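Local atomic coordinates of putative ManD family dehydratase (Pantoea ananatis, PDB entry 3T6C), a protein that dehydrates D-gluconate to 2-dehydro-3-deoxy-D-gluconate with low activity in vitro, using one magnesium ion per subunit. Residues A[145-150]-A[374-379]; A[169-174]-A[391-396]. All coordinates share one frame; numbering follows the deposited sequence. Where two conformers were deposited one is given.

Contact 1. Residues A[145-150]-A[374-379]. With GCO (D-gluconic acid), chain D.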
loop_
_atom_site.group_PDB
_atom_site.type_symbol
_atom_site.label_atom_id
_atom_site.label_comp_id
_atom_site.label_asym_id
_atom_site.label_seq_id
_atom_site.Cartn_x
_atom_site.Cartn_y
_atom_site.Cartn_z
ATOM N N ILE A 145 -20.810 26.792 -24.475
ATOM C CA ILE A 145 -20.100 26.474 -23.231
ATOM C C ILE A 145 -21.020 26.730 -22.038
ATOM O O ILE A 145 -21.442 27.870 -21.775
ATOM C CB ILE A 145 -18.843 27.375 -23.101
ATOM C CG1 ILE A 145 -17.813 27.002 -24.181
ATOM C CG2 ILE A 145 -18.247 27.335 -21.660
ATOM C CD1 ILE A 145 -17.464 25.521 -24.295
ATOM N N ALA A 146 -21.353 25.674 -21.320
ATOM C CA ALA A 146 -22.246 25.818 -20.152
ATOM C C ALA A 146 -21.600 26.602 -19.020
ATOM O O ALA A 146 -20.412 26.389 -18.666
ATOM C CB ALA A 146 -22.718 24.448 -19.674
ATOM N N LEU A 147 -22.379 27.532 -18.469
ATOM C CA LEU A 147 -21.884 28.482 -17.465
ATOM C C LEU A 147 -22.465 28.207 -16.084
ATOM O O LEU A 147 -23.636 27.835 -15.960
ATOM C CB LEU A 147 -22.235 29.924 -17.893
ATOM C CG LEU A 147 -21.790 30.296 -19.311
ATOM C CD1 LEU A 147 -22.310 31.736 -19.576
ATOM C CD2 LEU A 147 -20.281 30.255 -19.408
ATOM N N TYR A 148 -21.680 28.434 -15.013
ATOM C CA TYR A 148 -22.312 28.670 -13.726
ATOM C C TYR A 148 -22.044 30.077 -13.237
ATOM O O TYR A 148 -21.027 30.681 -13.605
ATOM C CB TYR A 148 -21.875 27.661 -12.654
ATOM C CG TYR A 148 -20.481 27.849 -11.999
ATOM C CD1 TYR A 148 -20.320 28.694 -10.873
ATOM C CD2 TYR A 148 -19.383 27.142 -12.450
ATOM C CE1 TYR A 148 -19.067 28.837 -10.255
ATOM C CE2 TYR A 148 -18.129 27.221 -11.803
ATOM C CZ TYR A 148 -17.974 28.087 -10.745
ATOM O OH TYR A 148 -16.727 28.156 -10.167
ATOM N N VAL A 149 -22.975 30.592 -12.444
ATOM C CA VAL A 149 -22.914 31.955 -12.009
ATOM C C VAL A 149 -23.011 31.991 -10.488
ATOM O O VAL A 149 -23.377 31.006 -9.845
ATOM C CB VAL A 149 -24.042 32.795 -12.618
ATOM C CG1 VAL A 149 -23.753 33.066 -14.111
ATOM C CG2 VAL A 149 -25.422 32.148 -12.382
ATOM N N HIS A 150 -22.658 33.134 -9.925
ATOM C CA HIS A 150 -22.658 33.331 -8.456
ATOM C C HIS A 150 -23.948 33.951 -7.950
ATOM O O HIS A 150 -24.379 35.007 -8.454
ATOM C CB HIS A 150 -21.536 34.307 -8.083
ATOM C CG HIS A 150 -20.143 33.808 -8.372
ATOM N ND1 HIS A 150 -19.024 34.551 -8.040
ATOM C CD2 HIS A 150 -19.683 32.674 -8.954
ATOM C CE1 HIS A 150 -17.937 33.878 -8.376
ATOM N NE2 HIS A 150 -18.306 32.750 -8.956
ATOM N N GLN A 374 -18.101 26.001 -16.937
ATOM C CA GLN A 374 -17.300 27.247 -16.951
ATOM C C GLN A 374 -17.900 28.321 -16.047
ATOM O O GLN A 374 -18.958 28.865 -16.333
ATOM C CB GLN A 374 -17.214 27.789 -18.381
ATOM C CG GLN A 374 -16.222 28.988 -18.534
ATOM C CD GLN A 374 -14.878 28.696 -17.859
ATOM O OE1 GLN A 374 -14.604 29.232 -16.760
ATOM N NE2 GLN A 374 -14.074 27.814 -18.449
ATOM N N GLU A 375 -17.193 28.635 -14.964
ATOM C CA GLU A 375 -17.517 29.777 -14.122
ATOM C C GLU A 375 -17.597 31.033 -14.956
ATOM O O GLU A 375 -16.759 31.214 -15.853
ATOM C CB GLU A 375 -16.374 29.946 -13.133
ATOM C CG GLU A 375 -16.676 30.970 -12.040
ATOM C CD GLU A 375 -15.609 30.993 -10.973
ATOM O OE1 GLU A 375 -14.500 30.507 -11.183
ATOM O OE2 GLU A 375 -15.880 31.521 -9.869
ATOM N N TYR A 376 -18.558 31.907 -14.643
ATOM C CA TYR A 376 -18.673 33.129 -15.406
ATOM C C TYR A 376 -19.105 34.267 -14.507
ATOM O O TYR A 376 -20.040 34.116 -13.716
ATOM C CB TYR A 376 -19.734 32.906 -16.469
ATOM C CG TYR A 376 -19.997 34.145 -17.284
ATOM C CD1 TYR A 376 -19.074 34.559 -18.209
ATOM C CD2 TYR A 376 -21.174 34.859 -17.115
ATOM C CE1 TYR A 376 -19.304 35.677 -18.960
ATOM C CE2 TYR A 376 -21.419 36.006 -17.878
ATOM C CZ TYR A 376 -20.471 36.377 -18.771
ATOM O OH TYR A 376 -20.675 37.501 -19.541
ATOM N N THR A 377 -18.444 35.420 -14.640
ATOM C CA THR A 377 -19.004 36.630 -14.020
ATOM C C THR A 377 -19.130 37.665 -15.111
ATOM O O THR A 377 -18.277 37.792 -16.003
ATOM C CB THR A 377 -18.151 37.176 -12.842
ATOM O OG1 THR A 377 -16.837 37.385 -13.305
ATOM C CG2 THR A 377 -18.079 36.216 -11.688
ATOM N N PRO A 378 -20.236 38.395 -15.096
ATOM C CA PRO A 378 -20.517 39.247 -16.248
ATOM C C PRO A 378 -19.411 40.288 -16.515
ATOM O O PRO A 378 -18.732 40.752 -15.591
ATOM C CB PRO A 378 -21.858 39.915 -15.901
ATOM C CG PRO A 378 -22.256 39.417 -14.548
ATOM C CD PRO A 378 -21.347 38.290 -14.136
ATOM N N MET A 379 -19.210 40.564 -17.807
ATOM C CA MET A 379 -18.182 41.480 -18.289
ATOM C C MET A 379 -18.922 42.738 -18.633
ATOM O O MET A 379 -19.803 42.712 -19.521
ATOM C CB MET A 379 -17.540 40.894 -19.566
ATOM C CG MET A 379 -16.198 40.193 -19.339
ATOM S SD MET A 379 -15.646 39.056 -20.646
ATOM C CE MET A 379 -16.883 37.802 -20.577
HETATM C C1 GCO D . -13.823 31.611 -7.217
HETATM C C2 GCO D . -12.702 32.071 -6.362
HETATM C C3 GCO D . -12.516 33.575 -6.310
HETATM C C4 GCO D . -11.198 33.930 -5.652
HETATM C C5 GCO D . -10.600 35.142 -6.324
HETATM C C6 GCO D . -9.260 35.557 -5.742
HETATM O O1A GCO D . -14.260 32.303 -8.184
HETATM O O1B GCO D . -14.248 30.421 -7.054
HETATM O O2 GCO D . -12.736 31.368 -5.148
HETATM O O3 GCO D . -13.600 34.073 -5.617
HETATM O O4 GCO D . -11.456 34.196 -4.285
HETATM O O5 GCO D . -10.444 34.862 -7.665
HETATM O O6 GCO D . -8.662 36.668 -6.381
HETATM O O HOH W 1 -21.684 35.212 -11.695
#
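This is a parallel strand pairing that closes the barrel of the enolase-superfamily catalytic domain: strand 145-150 runs beside the short strand 374-375, with Leu147 opposite Gln374 and Tyr148 opposite Glu375. Three backbone bonds make the ladder, Gln374 N to Ala146 O (2.9 Å), Tyr148 N to Gln374 O (3.1 Å) and Tyr376 N to Tyr148 O (2.9 Å). Farther along the two chains draw apart, and a water accepts from His150 N and donates to Tyr376 O.

With chi1 at 77°, the Tyr148 ring lies over the Glu375 backbone, one face covering Glu375 CA at 3.7 Å from the ring centroid. The Glu375 chain runs extended under the ring and out to the pocket, its carboxylate only 18° from the ring plane. There His150 NE2 donates to Glu375 OE2 (2.9 Å), meeting its anti lone pair from within the imidazole plane; Glu375 OE2 also lies 2.5 Å from O1A of the bound gluconate. Glu375 is a substrate-binding residue, and His150 probably is too, as in relatives. Arg319 and Ser349 N hold Glu375 OE1, so both oxygens are engaged. Thr377 CG2 sits over a face of the His150 ring.

On the face of the sheet away from Tyr148 and Glu375, Leu147 CD1 lies over the Tyr376 ring. Helix 355-367 packs on Ile145 and takes the Gln374 amide at Asp365, Val393 of strand 392-394 covers Leu147 and Tyr376, and strand 173-176 flanks strand 145-151.

Contact 2. Residues A[169-174]-A[391-396]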
loop_
_atom_site.group_PDB
_atom_site.type_symbol
_atom_site.label_atom_id
_atom_site.label_comp_id
_atom_site.label_asym_id
_atom_site.label_seq_id
_atom_site.Cartn_x
_atom_site.Cartn_y
_atom_site.Cartn_z
ATOM N N GLU A 169 -33.291 33.674 -15.820
ATOM C CA GLU A 169 -32.405 34.183 -16.885
ATOM C C GLU A 169 -31.822 33.078 -17.749
ATOM O O GLU A 169 -31.111 33.381 -18.717
ATOM C CB GLU A 169 -31.204 34.935 -16.278
ATOM C CG GLU A 169 -31.647 36.195 -15.457
ATOM C CD GLU A 169 -30.660 36.726 -14.388
ATOM O OE1 GLU A 169 -29.429 36.475 -14.474
ATOM O OE2 GLU A 169 -31.165 37.376 -13.408
ATOM N N GLY A 170 -32.062 31.824 -17.377
ATOM C CA GLY A 170 -31.585 30.735 -18.213
ATOM C C GLY A 170 -30.356 29.966 -17.717
ATOM O O GLY A 170 -29.923 29.020 -18.379
ATOM N N TYR A 171 -29.803 30.328 -16.562
ATOM C CA TYR A 171 -28.648 29.581 -16.007
ATOM C C TYR A 171 -29.122 28.307 -15.372
ATOM O O TYR A 171 -30.162 28.275 -14.699
ATOM C CB TYR A 171 -27.884 30.422 -14.984
ATOM C CG TYR A 171 -27.211 31.591 -15.650
ATOM C CD1 TYR A 171 -26.033 31.386 -16.370
ATOM C CD2 TYR A 171 -27.757 32.876 -15.578
ATOM C CE1 TYR A 171 -25.384 32.428 -16.981
ATOM C CE2 TYR A 171 -27.132 33.932 -16.265
ATOM C CZ TYR A 171 -25.956 33.696 -16.934
ATOM O OH TYR A 171 -25.314 34.747 -17.557
ATOM N N GLN A 172 -28.415 27.236 -15.724
ATOM C CA GLN A 172 -28.732 25.890 -15.229
ATOM C C GLN A 172 -27.806 25.367 -14.115
ATOM O O GLN A 172 -28.021 24.251 -13.588
ATOM C CB GLN A 172 -28.771 24.945 -16.422
ATOM C CG GLN A 172 -29.775 25.449 -17.460
ATOM C CD GLN A 172 -29.902 24.510 -18.663
ATOM O OE1 GLN A 172 -28.995 24.439 -19.550
ATOM N NE2 GLN A 172 -31.013 23.852 -18.733
ATOM N N TYR A 173 -26.779 26.153 -13.793
ATOM C CA TYR A 173 -25.761 25.805 -12.811
ATOM C C TYR A 173 -25.506 27.049 -12.005
ATOM O O TYR A 173 -25.179 28.103 -12.593
ATOM C CB TYR A 173 -24.466 25.397 -13.519
ATOM C CG TYR A 173 -24.607 24.204 -14.454
ATOM C CD1 TYR A 173 -25.129 24.370 -15.736
ATOM C CD2 TYR A 173 -24.157 22.935 -14.062
ATOM C CE1 TYR A 173 -25.220 23.310 -16.576
ATOM C CE2 TYR A 173 -24.250 21.857 -14.944
ATOM C CZ TYR A 173 -24.790 22.069 -16.171
ATOM O OH TYR A 173 -24.890 21.009 -17.056
ATOM N N ILE A 174 -25.703 26.953 -10.692
ATOM C CA ILE A 174 -25.673 28.138 -9.828
ATOM C C ILE A 174 -24.875 27.864 -8.566
ATOM O O ILE A 174 -25.190 26.891 -7.833
ATOM C CB ILE A 174 -27.106 28.546 -9.468
ATOM C CG1 ILE A 174 -27.855 28.884 -10.781
ATOM C CG2 ILE A 174 -27.074 29.807 -8.580
ATOM C CD1 ILE A 174 -29.327 28.974 -10.582
ATOM N N PRO A 391 -16.730 36.911 -25.591
ATOM C CA PRO A 391 -17.823 35.967 -25.890
ATOM C C PRO A 391 -19.231 36.543 -25.657
ATOM O O PRO A 391 -19.403 37.446 -24.840
ATOM C CB PRO A 391 -17.551 34.809 -24.925
ATOM C CG PRO A 391 -16.064 34.796 -24.777
ATOM C CD PRO A 391 -15.608 36.244 -24.887
ATOM N N GLU A 392 -20.213 36.033 -26.401
ATOM C CA GLU A 392 -21.603 36.397 -26.201
ATOM C C GLU A 392 -22.170 35.413 -25.183
ATOM O O GLU A 392 -21.838 34.223 -25.255
ATOM C CB GLU A 392 -22.361 36.193 -27.519
ATOM C CG GLU A 392 -23.854 36.451 -27.455
ATOM C CD GLU A 392 -24.595 36.041 -28.746
ATOM O OE1 GLU A 392 -23.942 35.574 -29.709
ATOM O OE2 GLU A 392 -25.846 36.167 -28.766
ATOM N N VAL A 393 -23.048 35.857 -24.291
ATOM C CA VAL A 393 -23.714 34.930 -23.342
ATOM C C VAL A 393 -25.225 35.019 -23.596
ATOM O O VAL A 393 -25.773 36.127 -23.729
ATOM C CB VAL A 393 -23.358 35.310 -21.915
ATOM C CG1 VAL A 393 -24.145 34.475 -20.914
ATOM C CG2 VAL A 393 -21.792 35.126 -21.722
ATOM N N ASP A 394 -25.864 33.874 -23.757
ATOM C CA ASP A 394 -27.299 33.817 -24.031
ATOM C C ASP A 394 -27.814 32.571 -23.325
ATOM O O ASP A 394 -27.350 31.473 -23.637
ATOM C CB ASP A 394 -27.393 33.636 -25.557
ATOM C CG ASP A 394 -28.841 33.573 -26.135
ATOM O OD1 ASP A 394 -29.794 34.029 -25.503
ATOM O OD2 ASP A 394 -28.981 33.087 -27.292
ATOM N N GLN A 395 -28.814 32.722 -22.468
ATOM C CA GLN A 395 -29.538 31.581 -21.901
ATOM C C GLN A 395 -28.617 30.506 -21.341
ATOM O O GLN A 395 -28.796 29.312 -21.631
ATOM C CB GLN A 395 -30.536 30.991 -22.897
ATOM C CG GLN A 395 -31.623 31.994 -23.298
ATOM C CD GLN A 395 -32.537 32.317 -22.134
ATOM O OE1 GLN A 395 -33.007 31.412 -21.423
ATOM N NE2 GLN A 395 -32.795 33.613 -21.923
ATOM N N GLY A 396 -27.657 30.939 -20.536
ATOM C CA GLY A 396 -26.853 29.996 -19.764
ATOM C C GLY A 396 -25.652 29.393 -20.477
ATOM O O GLY A 396 -24.962 28.546 -19.896
HETATM O O HOH W 2 -27.951 33.747 -19.732
HETATM O O HOH W 3 -26.022 27.597 -17.226
#
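Gly170 and Tyr171 meet Gln395 and Gly396 where two turns abut, and no direct hydrogen bond joins them. Water does part of the bridging. One water accepts from Gly396 N (2.9 Å) and donates weakly to Glu169 O; a second accepts from Gln172 N and lies 3.0 Å from Gly396 O. Backbone contact adds a CA-H...O approach of Gly396 CA to Gly170 O, 3.5 Å long. The carbonyl oxygens of Gly170 and Gln395 are both acceptors, and Arg206 of the second subunit reaches the two, bonding to Gln395 O and only weakly to Gly170 O.

Van der Waals contacts come from side chains. Tyr171 CD1 lies 3.8 Å from Gly396 CA, and the ring's far end meets Val393, OH to CG1 at 3.6 Å, the two side chains crossing at about a right angle. The Gln395 chain, bent at chi2 (-68°), turns its amide back so that OE1 comes 3.6 Å from Gly170 CA.

Gly170, with its positive phi, ends helix 156-168 in a Schellman motif. Gln395 and Gly396 form a type I' turn, the tight two-residue link of the beta hairpin made by strands 392-394 and 397-399.

Strand 145-151 ties the two contacts together: it pairs with 374-375 in contact 1, lies beside 173-176, and gives Leu147 N to Gly396 O in a probable hydrogen bond (3.1 Å). Contact 1 is buried core, a short parallel ladder with a hydrogen-bonded polar group at its end, at the gluconate pocket. Contact 2 lies farther from the centre of the chain, partly buried, with waters and a few van der Waals contacts in place of strand bonds and a second subunit alongside. The two contacts also pack on each other: Tyr171 CE1 against Val149 CG1 (3.4 Å), and Tyr376 OH against Val393 CG2. Along the sequence their segments alternate.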